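PDB 5DXL: trehalose-6-phosphate phosphatase from Neosartorya fumigata, which belongs to the haloacid dehalogenase (HAD) superfamily and joins a Rossmann-like core domain to a smaller alpha/beta cap domain. Local coordinates for residues A[90-95]-A[101-106]; A[153-158]-A[179-184]. All coordinates share one frame; numbering follows the deposited sequence.

Following the chain from the N terminus, interaction 1 closes first: five residues separate 90-95 from 101-106, which pair as the beta hairpin at one edge of the eight-stranded mixed sheet of the HAD core. The chain then runs through helix 112-125 and strands 131-134 and 139-142 into helix 148-164, where interaction 2 opens. It closes on strand 180-185 after 20 residues that hold the end of helix 148-164, helix 166-169 and strand 172-177. The two loops follow in series and neither nest nor cross. Interaction 1 belongs to the core, interaction 2 to the helix-covered four-stranded cap; their centres lie 27 Å apart, their nearest atoms about 8 Å.

Interaction 1. Residues A[90-95]-A[101-106]; sequences GCFIRQ and WENLAE
Ile93 and Glu102 form the hydrogen-bonded pair of an antiparallel beta hairpin, strands 92-94 and 101-103, at the edge of the core sheet. Glu102 N donates to Ile93 O at 2.8 Å and Ile93 N to Glu102 O at 3.0 Å. Beyond the strand Leu104 N still reaches Cys91 O, at 2.7 Å; Cys91 and Phe92 make a classic bulge against Ala87 on the other side. In a CH-pi contact, Arg94 lays CB over one face of the Trp101 six-membered ring, 3.7 Å from its centroid. With CG anti to the backbone N (chi1 -176°), the Arg94 chain runs on past the indole, and NH1 donates to Gly78 O and NH2 to Ile80 O and Leu83 O. A water accepts from Arg94 NH1 and, weakly, from Trp101 NE1. On the sheet face opposite Phe92, Arg94, Trp101 and Asn103, Ile93 CG2 packs against Glu102 CB, while Glu102 OE2 is hydrogen-bonded to Ser107 OG. Asn103 sets its amide obliquely by the Phe92 ring, ND2 3.6 Å from CE1, and as an Asx motif its OD1 accepts from Glu106 N at 3.0 Å, the donor standing above the amide plane.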
loop_
_atom_site.group_PDB
_atom_site.type_symbol
_atom_site.label_atom_id
_atom_site.label_comp_id
_atom_site.label_asym_id
_atom_site.label_seq_id
_atom_site.Cartn_x
_atom_site.Cartn_y
_atom_site.Cartn_z
ATOM N N GLY A 90 -4.896 -1.227 -4.795
ATOM C CA GLY A 90 -5.502 -2.488 -4.415
ATOM C C GLY A 90 -6.497 -3.057 -5.415
ATOM O O GLY A 90 -7.190 -4.019 -5.114
ATOM N N CYS A 91 -6.581 -2.467 -6.599
ATOM C CA CYS A 91 -7.579 -2.918 -7.560
ATOM C C CYS A 91 -7.079 -4.017 -8.490
ATOM O O CYS A 91 -7.880 -4.760 -9.044
ATOM C CB CYS A 91 -8.077 -1.736 -8.376
ATOM S SG CYS A 91 -9.117 -0.653 -7.388
ATOM N N PHE A 92 -5.765 -4.119 -8.652
ATOM C CA PHE A 92 -5.169 -5.154 -9.499
ATOM C C PHE A 92 -4.078 -5.872 -8.725
ATOM O O PHE A 92 -3.251 -5.227 -8.083
ATOM C CB PHE A 92 -4.580 -4.563 -10.777
ATOM C CG PHE A 92 -5.613 -4.100 -11.764
ATOM C CD1 PHE A 92 -6.181 -4.983 -12.656
ATOM C CD2 PHE A 92 -6.015 -2.775 -11.785
ATOM C CE1 PHE A 92 -7.144 -4.550 -13.568
ATOM C CE2 PHE A 92 -6.974 -2.334 -12.694
ATOM C CZ PHE A 92 -7.538 -3.224 -13.582
ATOM N N ILE A 93 -4.083 -7.196 -8.771
ATOM C CA ILE A 93 -3.064 -7.953 -8.055
ATOM C C ILE A 93 -2.483 -9.050 -8.937
ATOM O O ILE A 93 -3.207 -9.720 -9.678
ATOM C CB ILE A 93 -3.616 -8.575 -6.760
ATOM C CG1 ILE A 93 -2.487 -9.144 -5.907
ATOM C CG2 ILE A 93 -4.628 -9.672 -7.044
ATOM C CD1 ILE A 93 -2.937 -9.558 -4.527
ATOM N N ARG A 94 -1.164 -9.203 -8.868
ATOM C CA ARG A 94 -0.486 -10.321 -9.521
ATOM C C ARG A 94 0.306 -11.069 -8.468
ATOM O O ARG A 94 1.178 -10.482 -7.824
ATOM C CB ARG A 94 0.435 -9.849 -10.649
ATOM C CG ARG A 94 1.085 -11.035 -11.425
ATOM C CD ARG A 94 2.334 -10.644 -12.274
ATOM N NE ARG A 94 3.553 -10.489 -11.469
ATOM C CZ ARG A 94 4.753 -10.229 -11.992
ATOM N NH1 ARG A 94 4.870 -10.097 -13.316
ATOM N NH2 ARG A 94 5.831 -10.082 -11.200
ATOM N N GLN A 95 -0.008 -12.350 -8.263
ATOM C CA GLN A 95 0.729 -13.161 -7.297
ATOM C C GLN A 95 2.141 -13.432 -7.807
ATOM O O GLN A 95 2.364 -13.495 -9.013
ATOM C CB GLN A 95 0.023 -14.502 -7.045
ATOM C CG GLN A 95 -1.357 -14.415 -6.398
ATOM C CD GLN A 95 -1.298 -13.902 -4.968
ATOM O OE1 GLN A 95 -0.359 -14.189 -4.222
ATOM N NE2 GLN A 95 -2.310 -13.146 -4.577
ATOM N N TRP A 101 -3.108 -11.386 -13.873
ATOM C CA TRP A 101 -3.563 -10.287 -13.032
ATOM C C TRP A 101 -5.013 -10.495 -12.635
ATOM O O TRP A 101 -5.840 -10.834 -13.484
ATOM C CB TRP A 101 -3.433 -8.965 -13.767
ATOM C CG TRP A 101 -2.040 -8.449 -13.884
ATOM C CD1 TRP A 101 -1.132 -8.739 -14.861
ATOM C CD2 TRP A 101 -1.402 -7.527 -13.001
ATOM N NE1 TRP A 101 0.035 -8.050 -14.636
ATOM C CE2 TRP A 101 -0.106 -7.301 -13.497
ATOM C CE3 TRP A 101 -1.801 -6.872 -11.831
ATOM C CZ2 TRP A 101 0.789 -6.436 -12.870
ATOM C CZ3 TRP A 101 -0.908 -6.027 -11.206
ATOM C CH2 TRP A 101 0.370 -5.814 -11.727
ATOM N N GLU A 102 -5.328 -10.294 -11.359
ATOM C CA GLU A 102 -6.724 -10.297 -10.952
ATOM C C GLU A 102 -7.236 -8.872 -10.823
ATOM O O GLU A 102 -6.580 -8.016 -10.218
ATOM C CB GLU A 102 -6.937 -11.037 -9.635
ATOM C CG GLU A 102 -8.375 -10.857 -9.131
ATOM C CD GLU A 102 -8.801 -11.860 -8.077
ATOM O OE1 GLU A 102 -7.931 -12.541 -7.495
ATOM O OE2 GLU A 102 -10.026 -11.954 -7.834
ATOM N N ASN A 103 -8.413 -8.622 -11.391
ATOM C CA ASN A 103 -9.083 -7.340 -11.261
ATOM C C ASN A 103 -10.010 -7.408 -10.060
ATOM O O ASN A 103 -11.123 -7.928 -10.151
ATOM C CB ASN A 103 -9.866 -7.011 -12.541
ATOM C CG ASN A 103 -10.474 -5.620 -12.526
ATOM O OD1 ASN A 103 -10.735 -5.042 -11.470
ATOM N ND2 ASN A 103 -10.705 -5.073 -13.717
ATOM N N LEU A 104 -9.552 -6.886 -8.930
ATOM C CA LEU A 104 -10.285 -7.055 -7.685
ATOM C C LEU A 104 -11.555 -6.212 -7.660
ATOM O O LEU A 104 -12.504 -6.542 -6.943
ATOM C CB LEU A 104 -9.381 -6.720 -6.488
ATOM C CG LEU A 104 -8.231 -7.724 -6.354
ATOM C CD1 LEU A 104 -7.224 -7.312 -5.289
ATOM C CD2 LEU A 104 -8.800 -9.095 -6.036
ATOM N N ALA A 105 -11.592 -5.133 -8.438
ATOM C CA ALA A 105 -12.799 -4.340 -8.530
ATOM C C ALA A 105 -13.859 -5.157 -9.235
ATOM O O ALA A 105 -14.972 -5.288 -8.735
ATOM C CB ALA A 105 -12.551 -3.028 -9.271
ATOM N N GLU A 106 -13.494 -5.734 -10.379
ATOM C CA GLU A 106 -14.459 -6.501 -11.152
ATOM C C GLU A 106 -14.875 -7.790 -10.441
ATOM O O GLU A 106 -15.956 -8.304 -10.698
ATOM C CB GLU A 106 -13.912 -6.805 -12.550
ATOM C CG GLU A 106 -14.087 -5.629 -13.504
ATOM C CD GLU A 106 -15.552 -5.381 -13.844
ATOM O OE1 GLU A 106 -16.198 -6.324 -14.345
ATOM O OE2 GLU A 106 -16.057 -4.257 -13.610
HETATM O O HOH W 1 2.917 -9.794 -15.345
HETATM O O HOH W 2 -4.564 -13.049 -6.727
#

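Interaction 2. Residues A[153-158]-A[179-184]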
loop_
_atom_site.group_PDB
_atom_site.type_symbol
_atom_site.label_atom_id
_atom_site.label_comp_id
_atom_site.label_asym_id
_atom_site.label_seq_id
_atom_site.Cartn_x
_atom_site.Cartn_y
_atom_site.Cartn_z
ATOM N N PHE A 153 -22.482 21.509 5.226
ATOM C CA PHE A 153 -23.717 20.965 5.776
ATOM C C PHE A 153 -24.259 19.834 4.910
ATOM O O PHE A 153 -24.572 18.747 5.404
ATOM C CB PHE A 153 -24.763 22.080 5.909
ATOM C CG PHE A 153 -26.159 21.587 6.184
ATOM C CD1 PHE A 153 -26.472 20.992 7.395
ATOM C CD2 PHE A 153 -27.158 21.745 5.234
ATOM C CE1 PHE A 153 -27.758 20.544 7.653
ATOM C CE2 PHE A 153 -28.454 21.301 5.485
ATOM C CZ PHE A 153 -28.746 20.700 6.699
ATOM N N GLN A 154 -24.357 20.100 3.617
ATOM C CA GLN A 154 -24.840 19.105 2.675
ATOM C C GLN A 154 -23.969 17.855 2.726
ATOM O O GLN A 154 -24.466 16.734 2.649
ATOM C CB GLN A 154 -24.856 19.674 1.256
ATOM C CG GLN A 154 -25.923 20.742 1.019
ATOM C CD GLN A 154 -27.309 20.141 0.883
ATOM O OE1 GLN A 154 -27.885 19.664 1.864
ATOM N NE2 GLN A 154 -27.848 20.154 -0.331
ATOM N N ALA A 155 -22.665 18.058 2.851
ATOM C CA ALA A 155 -21.744 16.924 2.885
ATOM C C ALA A 155 -21.925 16.102 4.157
ATOM O O ALA A 155 -21.908 14.873 4.106
ATOM C CB ALA A 155 -20.309 17.406 2.751
ATOM N N ARG A 156 -22.131 16.767 5.295
ATOM C CA ARG A 156 -22.402 16.043 6.537
ATOM C C ARG A 156 -23.693 15.240 6.414
ATOM O O ARG A 156 -23.756 14.094 6.847
ATOM C CB ARG A 156 -22.502 16.996 7.736
ATOM C CG ARG A 156 -21.182 17.609 8.147
ATOM C CD ARG A 156 -21.289 18.330 9.481
ATOM N NE ARG A 156 -22.220 19.458 9.442
ATOM C CZ ARG A 156 -21.886 20.689 9.063
ATOM N NH1 ARG A 156 -20.645 20.960 8.668
ATOM N NH2 ARG A 156 -22.791 21.659 9.073
ATOM N N GLU A 157 -24.718 15.838 5.812
ATOM C CA GLU A 157 -26.002 15.160 5.684
ATOM C C GLU A 157 -25.909 13.988 4.713
ATOM O O GLU A 157 -26.433 12.902 4.975
ATOM C CB GLU A 157 -27.083 16.147 5.239
ATOM C CG GLU A 157 -27.239 17.323 6.208
ATOM C CD GLU A 157 -27.687 16.874 7.600
ATOM O OE1 GLU A 157 -28.857 16.466 7.723
ATOM O OE2 GLU A 157 -26.874 16.921 8.562
ATOM N N CYS A 158 -25.199 14.202 3.613
ATOM C CA CYS A 158 -25.025 13.158 2.612
ATOM C C CYS A 158 -24.197 11.999 3.168
ATOM O O CYS A 158 -24.512 10.831 2.936
ATOM C CB CYS A 158 -24.373 13.742 1.362
ATOM S SG CYS A 158 -24.148 12.525 0.025
ATOM N N ALA A 179 -12.898 19.294 0.758
ATOM C CA ALA A 179 -14.189 19.714 0.230
ATOM C C ALA A 179 -14.704 18.596 -0.683
ATOM O O ALA A 179 -15.136 18.844 -1.815
ATOM C CB ALA A 179 -14.065 21.030 -0.545
ATOM N N ASN A 180 -14.641 17.361 -0.198
ATOM C CA ASN A 180 -15.227 16.264 -0.962
ATOM C C ASN A 180 -15.698 15.122 -0.073
ATOM O O ASN A 180 -15.312 15.013 1.093
ATOM C CB ASN A 180 -14.238 15.748 -2.051
ATOM C CG ASN A 180 -13.105 14.862 -1.502
ATOM O OD1 ASN A 180 -13.322 13.933 -0.723
ATOM N ND2 ASN A 180 -11.887 15.122 -1.972
ATOM N N LEU A 181 -16.560 14.290 -0.645
ATOM C CA LEU A 181 -16.954 13.022 -0.052
ATOM C C LEU A 181 -16.608 11.926 -1.039
ATOM O O LEU A 181 -16.904 12.056 -2.219
ATOM C CB LEU A 181 -18.450 12.976 0.241
ATOM C CG LEU A 181 -19.052 13.761 1.391
ATOM C CD1 LEU A 181 -20.517 13.320 1.533
ATOM C CD2 LEU A 181 -18.270 13.500 2.666
ATOM N N GLU A 182 -16.016 10.842 -0.561
ATOM C CA GLU A 182 -15.655 9.742 -1.453
ATOM C C GLU A 182 -16.180 8.416 -0.922
ATOM O O GLU A 182 -16.142 8.166 0.281
ATOM C CB GLU A 182 -14.140 9.685 -1.616
ATOM C CG GLU A 182 -13.626 8.544 -2.488
ATOM C CD GLU A 182 -12.115 8.593 -2.624
ATOM O OE1 GLU A 182 -11.523 9.656 -2.331
ATOM O OE2 GLU A 182 -11.515 7.577 -3.007
ATOM N N VAL A 183 -16.688 7.578 -1.822
ATOM C CA VAL A 183 -17.043 6.211 -1.475
ATOM C C VAL A 183 -16.174 5.277 -2.298
ATOM O O VAL A 183 -16.047 5.447 -3.501
ATOM C CB VAL A 183 -18.526 5.907 -1.739
ATOM C CG1 VAL A 183 -18.868 4.512 -1.260
ATOM C CG2 VAL A 183 -19.410 6.946 -1.022
ATOM N N ARG A 184 -15.583 4.302 -1.628
ATOM C CA ARG A 184 -14.717 3.336 -2.297
ATOM C C ARG A 184 -14.727 2.015 -1.538
ATOM O O ARG A 184 -15.107 1.960 -0.369
ATOM C CB ARG A 184 -13.299 3.891 -2.380
ATOM C CG ARG A 184 -12.656 3.953 -1.026
ATOM C CD ARG A 184 -11.327 4.653 -1.052
ATOM N NE ARG A 184 -10.626 4.412 0.199
ATOM C CZ ARG A 184 -9.423 4.889 0.480
ATOM N NH1 ARG A 184 -8.788 5.645 -0.407
ATOM N NH2 ARG A 184 -8.856 4.603 1.645
#
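Ala155 and Leu181 mark the nearest approach of two backbones that run past each other without pairing: their CA atoms are 6.8 Å apart, where helix 148-164 lies against strand 180-185. The helix is regular here, with Glu157 N hydrogen-bonded to Phe153 O and Cys158 N to Gln154 O, and the strand is extended. The contact is therefore helix-on-sheet packing of the cap domain, outside the eight-stranded core sheet, made by side chains and one carbonyl, and it is small, burying 125 Å² in all. From the helix, Ala155 and Cys158, three residues apart and so on neighbouring turns, both direct CB toward the strand; from the strand, Leu181 directs its CB back at them. In Leu181, chi1 -73° sets CG beside the backbone N, and chi2 -171° carries CD1 on to the helix, where it meets Ala155 O at 3.3 Å and Cys158 CB at 3.9 Å. Its branch point CG faces the Ala155 methyl, CB to CG being 4.1 Å. Cys158 SG, anti to its backbone N (chi1 -179°), also lies beside that leucine methyl, 4.0 Å from CD1. Small side chains at both helix positions are consistent with CD1 coming this close to the Ala155 carbonyl. Around this point, Trp141 of strand 139-142 and Tyr143 touch Ala155, Ala176 of strand 172-177 touches Leu181, and Val119 and Phe123 of helix 112-125 touch Cys158, placing the contact between the four-stranded antiparallel sheet and the pair of helices 112-125 and 148-164.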